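Local coordinates for DUF416 domain-containing protein (Shewanella baltica, PDB 2Q9R) that is of unknown function but is an all-helical DUF416 family protein that binds benzoic acid in a pocket, at residues S124-S136 and F148-Q162. Numbering follows the deposited sequence.
Sequences SSSTVANYIEAIS and FVFAHEVMEEEKELQ. With BEZ (benzoic acid), chain E.
V128 faces M155, their CA atoms 6.2 Å apart, where helix 124-136 runs antiparallel to helix 153-162, the axes 9.7 Å apart and at 173°. The end of helix 142-150 meets helix 124-136 nearer its C-terminal end, by A129 and I132. M155, a selenomethionine, is a knob in the hole made by S125, V128, A129 and I132. Its chain bends at chi2 (60°) and chi3 (78°), which brings CE against V128 CG1 and the backbone N of A129. V128 CG1 and V154 CG1 meet tip to tip at 3.8 Å. V149, H152, V154 and M155 converge on I132 CD1. I132 CG2 lies over the face of the H152 ring, 3.6 Å from the centroid, a CH-pi contact. H152 is the N-cap residue of helix 153-162. Its ND1 donates to F148 O at 2.9 Å, a bent bond that lies in the ring plane and is consistent with holding the ring's rotation. NE2 is turned to benzoic acid and meets O1 at 2.6 Å in a nearly straight bond. S136 OG lies 2.9 Å from the other carboxylate oxygen, O2, and at the edge of the F148 ring. At the far end S124 OG donates to E158 OE2 in a very short bond (2.5 Å). Q162 NE2 also donates to OE2, from the anti side, tilted out of the carboxylate plane, while Q162 OE1 pairs with S121. E158 OE1 forms a salt bridge with R30, so this buried carboxylate is probably ionised. R30 belongs to helix 17-42, which packs on S124, L161 and Q162. At the benzoic acid end the second subunit closes in, with its L37 on F148 and its I197 on H152.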
loop_
_atom_site.group_PDB
_atom_site.type_symbol
_atom_site.label_atom_id
_atom_site.label_comp_id
_atom_site.label_asym_id
_atom_site.label_seq_id
_atom_site.Cartn_x
_atom_site.Cartn_y
_atom_site.Cartn_z
ATOM N N SER A 124 6.323 -14.658 3.244
ATOM C CA SER A 124 6.294 -13.300 2.721
ATOM C C SER A 124 4.895 -12.900 2.354
ATOM O O SER A 124 4.480 -11.804 2.724
ATOM C CB SER A 124 7.210 -13.140 1.503
ATOM O OG SER A 124 7.254 -11.780 1.079
ATOM N N SER A 125 4.172 -13.774 1.633
ATOM C CA SER A 125 2.853 -13.432 1.216
ATOM C C SER A 125 1.860 -13.396 2.382
ATOM O O SER A 125 0.926 -12.578 2.391
ATOM C CB SER A 125 2.376 -14.286 0.032
ATOM O OG SER A 125 2.415 -15.643 0.351
ATOM N N SER A 126 2.036 -14.257 3.364
ATOM C CA SER A 126 1.129 -14.225 4.509
ATOM C C SER A 126 1.240 -12.944 5.311
ATOM O O SER A 126 0.250 -12.464 5.849
ATOM C CB SER A 126 1.417 -15.400 5.430
ATOM O OG SER A 126 1.273 -16.588 4.680
ATOM N N THR A 127 2.456 -12.418 5.436
ATOM C CA THR A 127 2.646 -11.160 6.128
ATOM C C THR A 127 1.759 -10.096 5.496
ATOM O O THR A 127 1.067 -9.317 6.181
ATOM C CB THR A 127 4.152 -10.723 6.136
ATOM O OG1 THR A 127 4.910 -11.733 6.801
ATOM C CG2 THR A 127 4.334 -9.439 6.878
ATOM N N VAL A 128 1.747 -10.091 4.179
ATOM C CA VAL A 128 0.917 -9.105 3.430
ATOM C C VAL A 128 -0.599 -9.352 3.605
ATOM O O VAL A 128 -1.367 -8.418 3.858
ATOM C CB VAL A 128 1.272 -9.096 1.957
ATOM C CG1 VAL A 128 0.393 -8.021 1.225
ATOM C CG2 VAL A 128 2.757 -8.815 1.810
ATOM N N ALA A 129 -1.034 -10.601 3.496
ATOM C CA ALA A 129 -2.459 -10.893 3.737
ATOM C C ALA A 129 -2.880 -10.523 5.158
ATOM O O ALA A 129 -3.982 -10.045 5.352
ATOM C CB ALA A 129 -2.752 -12.338 3.466
ATOM N N ASN A 130 -2.014 -10.760 6.147
ATOM C CA ASN A 130 -2.367 -10.546 7.553
ATOM C C ASN A 130 -2.515 -9.069 7.837
ATOM O O ASN A 130 -3.423 -8.658 8.564
ATOM C CB ASN A 130 -1.317 -11.122 8.503
ATOM C CG ASN A 130 -1.334 -12.614 8.563
ATOM O OD1 ASN A 130 -2.325 -13.267 8.213
ATOM N ND2 ASN A 130 -0.224 -13.180 8.992
ATOM N N TYR A 131 -1.645 -8.283 7.210
ATOM C CA TYR A 131 -1.703 -6.826 7.250
ATOM C C TYR A 131 -3.033 -6.323 6.720
ATOM O O TYR A 131 -3.706 -5.558 7.394
ATOM C CB TYR A 131 -0.544 -6.218 6.451
ATOM C CG TYR A 131 -0.515 -4.708 6.468
ATOM C CD1 TYR A 131 -0.083 -4.033 7.586
ATOM C CD2 TYR A 131 -0.921 -3.955 5.369
ATOM C CE1 TYR A 131 -0.066 -2.665 7.622
ATOM C CE2 TYR A 131 -0.901 -2.562 5.395
ATOM C CZ TYR A 131 -0.454 -1.937 6.533
ATOM O OH TYR A 131 -0.399 -0.582 6.649
ATOM N N ILE A 132 -3.414 -6.789 5.528
ATOM C CA ILE A 132 -4.694 -6.423 4.903
ATOM C C ILE A 132 -5.859 -6.895 5.746
ATOM O O ILE A 132 -6.799 -6.134 6.003
ATOM C CB ILE A 132 -4.819 -7.026 3.514
ATOM C CG1 ILE A 132 -3.795 -6.381 2.558
ATOM C CG2 ILE A 132 -6.271 -6.893 2.991
ATOM C CD1 ILE A 132 -3.596 -7.097 1.242
ATOM N N GLU A 133 -5.774 -8.133 6.217
ATOM C CA GLU A 133 -6.882 -8.743 6.973
ATOM C C GLU A 133 -7.014 -8.176 8.396
ATOM O O GLU A 133 -8.116 -8.148 8.947
ATOM C CB GLU A 133 -6.788 -10.271 6.977
ATOM C CG GLU A 133 -7.215 -10.959 5.685
ATOM C CD GLU A 133 -6.604 -12.350 5.542
ATOM O OE1 GLU A 133 -6.222 -12.943 6.556
ATOM O OE2 GLU A 133 -6.430 -12.858 4.427
ATOM N N ALA A 134 -5.912 -7.685 8.957
ATOM C CA ALA A 134 -5.884 -7.081 10.298
ATOM C C ALA A 134 -6.901 -5.965 10.430
ATOM O O ALA A 134 -7.610 -5.860 11.394
ATOM C CB ALA A 134 -4.484 -6.513 10.587
ATOM N N ILE A 135 -6.928 -5.116 9.423
ATOM C CA ILE A 135 -7.758 -3.916 9.431
ATOM C C ILE A 135 -9.191 -4.254 8.979
ATOM O O ILE A 135 -10.170 -3.897 9.634
ATOM C CB ILE A 135 -7.063 -2.868 8.506
ATOM C CG1 ILE A 135 -8.032 -1.805 7.934
ATOM C CG2 ILE A 135 -6.352 -3.601 7.424
ATOM N N SER A 136 -9.281 -5.005 7.892
ATOM C CA SER A 136 -10.538 -5.226 7.184
ATOM C C SER A 136 -11.735 -5.664 8.005
ATOM O O SER A 136 -12.846 -5.148 7.836
ATOM C CB SER A 136 -10.291 -6.256 6.103
ATOM O OG SER A 136 -9.512 -5.684 5.055
ATOM N N PHE A 148 -10.854 -10.443 -2.389
ATOM C CA PHE A 148 -10.854 -9.236 -1.580
ATOM C C PHE A 148 -9.433 -8.814 -1.210
ATOM O O PHE A 148 -9.064 -7.648 -1.331
ATOM C CB PHE A 148 -11.662 -9.458 -0.305
ATOM C CG PHE A 148 -11.607 -8.318 0.641
ATOM C CD1 PHE A 148 -12.430 -7.226 0.468
ATOM C CD2 PHE A 148 -10.737 -8.336 1.719
ATOM C CE1 PHE A 148 -12.374 -6.153 1.354
ATOM C CE2 PHE A 148 -10.698 -7.293 2.615
ATOM C CZ PHE A 148 -11.495 -6.186 2.431
ATOM N N VAL A 149 -8.623 -9.769 -0.787
ATOM C CA VAL A 149 -7.227 -9.466 -0.474
ATOM C C VAL A 149 -6.490 -8.925 -1.721
ATOM O O VAL A 149 -5.756 -7.914 -1.649
ATOM C CB VAL A 149 -6.522 -10.692 0.150
ATOM C CG1 VAL A 149 -5.049 -10.396 0.406
ATOM C CG2 VAL A 149 -7.227 -11.103 1.478
ATOM N N PHE A 150 -6.701 -9.544 -2.878
ATOM C CA PHE A 150 -5.983 -9.107 -4.079
ATOM C C PHE A 150 -6.486 -7.796 -4.659
ATOM O O PHE A 150 -5.857 -7.261 -5.572
ATOM C CB PHE A 150 -5.929 -10.202 -5.161
ATOM C CG PHE A 150 -4.835 -11.200 -4.928
ATOM C CD1 PHE A 150 -5.017 -12.245 -4.014
ATOM C CD2 PHE A 150 -3.605 -11.083 -5.572
ATOM C CE1 PHE A 150 -4.020 -13.169 -3.758
ATOM C CE2 PHE A 150 -2.584 -12.013 -5.308
ATOM C CZ PHE A 150 -2.801 -13.060 -4.391
ATOM N N ALA A 151 -7.597 -7.258 -4.146
ATOM C CA ALA A 151 -8.063 -5.939 -4.567
ATOM C C ALA A 151 -7.189 -4.854 -3.954
ATOM O O ALA A 151 -7.401 -3.682 -4.215
ATOM C CB ALA A 151 -9.482 -5.733 -4.129
ATOM N N HIS A 152 -6.250 -5.244 -3.087
ATOM C CA HIS A 152 -5.390 -4.288 -2.415
ATOM C C HIS A 152 -4.044 -4.253 -3.121
ATOM O O HIS A 152 -3.436 -5.264 -3.303
ATOM C CB HIS A 152 -5.169 -4.710 -0.976
ATOM C CG HIS A 152 -6.391 -4.596 -0.116
ATOM N ND1 HIS A 152 -7.484 -5.419 -0.272
ATOM C CD2 HIS A 152 -6.684 -3.771 0.919
ATOM C CE1 HIS A 152 -8.416 -5.068 0.595
ATOM N NE2 HIS A 152 -7.957 -4.075 1.331
ATOM N N GLU A 153 -3.600 -3.072 -3.515
ATOM C CA GLU A 153 -2.402 -2.955 -4.343
ATOM C C GLU A 153 -1.145 -3.610 -3.737
ATOM O O GLU A 153 -0.320 -4.192 -4.460
ATOM C CB GLU A 153 -2.157 -1.482 -4.649
ATOM C CG GLU A 153 -1.077 -1.208 -5.680
ATOM C CD GLU A 153 -1.462 -1.578 -7.096
ATOM O OE1 GLU A 153 -2.650 -1.879 -7.377
ATOM O OE2 GLU A 153 -0.554 -1.551 -7.956
ATOM N N VAL A 154 -0.991 -3.525 -2.425
ATOM C CA VAL A 154 0.152 -4.149 -1.784
ATOM C C VAL A 154 0.207 -5.669 -2.043
ATOM O O VAL A 154 1.295 -6.228 -2.205
ATOM C CB VAL A 154 0.167 -3.802 -0.276
ATOM C CG1 VAL A 154 -0.903 -4.564 0.466
ATOM C CG2 VAL A 154 1.513 -4.004 0.333
HETATM N N MSE A 155 -0.948 -6.348 -2.091
HETATM C CA MSE A 155 -0.908 -7.776 -2.373
HETATM C C MSE A 155 -0.582 -8.044 -3.848
HETATM O O MSE A 155 0.140 -8.993 -4.182
HETATM C CB MSE A 155 -2.200 -8.501 -2.010
HETATM C CG MSE A 155 -2.131 -10.002 -2.355
HETATM SE SE MSE A 155 -0.717 -10.959 -1.427
HETATM C CE MSE A 155 -1.738 -10.913 -0.117
ATOM N N GLU A 156 -1.135 -7.241 -4.737
ATOM C CA GLU A 156 -0.857 -7.394 -6.153
ATOM C C GLU A 156 0.628 -7.184 -6.404
ATOM O O GLU A 156 1.213 -7.866 -7.220
ATOM C CB GLU A 156 -1.659 -6.369 -6.970
ATOM C CG GLU A 156 -1.592 -6.598 -8.483
ATOM C CD GLU A 156 -2.114 -8.001 -8.905
ATOM O OE1 GLU A 156 -3.152 -8.481 -8.340
ATOM O OE2 GLU A 156 -1.469 -8.618 -9.801
ATOM N N GLU A 157 1.232 -6.239 -5.691
ATOM C CA GLU A 157 2.669 -5.981 -5.769
ATOM C C GLU A 157 3.490 -7.145 -5.250
ATOM O O GLU A 157 4.495 -7.532 -5.847
ATOM C CB GLU A 157 3.001 -4.680 -5.032
ATOM C CG GLU A 157 2.663 -3.476 -5.907
ATOM C CD GLU A 157 2.981 -2.100 -5.313
ATOM O OE1 GLU A 157 3.637 -2.011 -4.245
ATOM O OE2 GLU A 157 2.573 -1.087 -5.940
ATOM N N GLU A 158 3.064 -7.714 -4.133
ATOM C CA GLU A 158 3.682 -8.933 -3.640
ATOM C C GLU A 158 3.710 -10.035 -4.692
ATOM O O GLU A 158 4.767 -10.612 -4.981
ATOM C CB GLU A 158 2.987 -9.401 -2.361
ATOM C CG GLU A 158 3.545 -10.689 -1.742
ATOM C CD GLU A 158 4.901 -10.519 -1.054
ATOM O OE1 GLU A 158 5.392 -9.388 -0.923
ATOM O OE2 GLU A 158 5.482 -11.541 -0.644
ATOM N N LYS A 159 2.555 -10.319 -5.279
ATOM C CA LYS A 159 2.485 -11.298 -6.364
ATOM C C LYS A 159 3.384 -10.989 -7.542
ATOM O O LYS A 159 4.048 -11.899 -8.079
ATOM C CB LYS A 159 1.034 -11.437 -6.865
ATOM C CG LYS A 159 0.896 -12.483 -7.972
ATOM C CD LYS A 159 -0.507 -12.502 -8.593
ATOM C CE LYS A 159 -0.468 -12.955 -10.045
ATOM N NZ LYS A 159 -1.844 -13.184 -10.582
ATOM N N GLU A 160 3.370 -9.728 -7.978
ATOM C CA GLU A 160 4.196 -9.284 -9.098
ATOM C C GLU A 160 5.697 -9.349 -8.793
ATOM O O GLU A 160 6.478 -9.842 -9.603
ATOM C CB GLU A 160 3.759 -7.871 -9.549
ATOM C CG GLU A 160 2.412 -7.903 -10.302
ATOM C CD GLU A 160 1.794 -6.505 -10.579
ATOM O OE1 GLU A 160 2.510 -5.485 -10.395
ATOM O OE2 GLU A 160 0.595 -6.455 -10.967
ATOM N N LEU A 161 6.103 -8.896 -7.613
ATOM C CA LEU A 161 7.503 -8.990 -7.239
ATOM C C LEU A 161 7.964 -10.457 -7.112
ATOM O O LEU A 161 8.998 -10.823 -7.650
ATOM C CB LEU A 161 7.758 -8.184 -5.956
ATOM C CG LEU A 161 9.166 -8.052 -5.326
ATOM C CD1 LEU A 161 9.648 -9.365 -4.657
ATOM C CD2 LEU A 161 10.166 -7.544 -6.328
ATOM N N GLN A 162 7.207 -11.308 -6.433
ATOM C CA GLN A 162 7.608 -12.721 -6.337
ATOM C C GLN A 162 7.682 -13.402 -7.718
ATOM O O GLN A 162 8.577 -14.198 -7.960
ATOM C CB GLN A 162 6.674 -13.519 -5.417
ATOM C CG GLN A 162 6.806 -13.195 -3.937
ATOM C CD GLN A 162 6.511 -14.370 -3.066
ATOM O OE1 GLN A 162 6.822 -15.511 -3.431
ATOM N NE2 GLN A 162 5.898 -14.112 -1.888
HETATM C C BEZ E . -10.510 -2.700 3.436
HETATM O O1 BEZ E . -9.277 -2.790 3.132
HETATM O O2 BEZ E . -11.005 -3.268 4.457
HETATM C C1 BEZ E . -11.417 -1.913 2.554
HETATM C C2 BEZ E . -12.733 -2.368 2.302
HETATM C C3 BEZ E . -13.551 -1.610 1.466
HETATM C C4 BEZ E . -13.076 -0.425 0.908
HETATM C C5 BEZ E . -11.775 0.011 1.164
HETATM C C6 BEZ E . -10.930 -0.732 2.007
#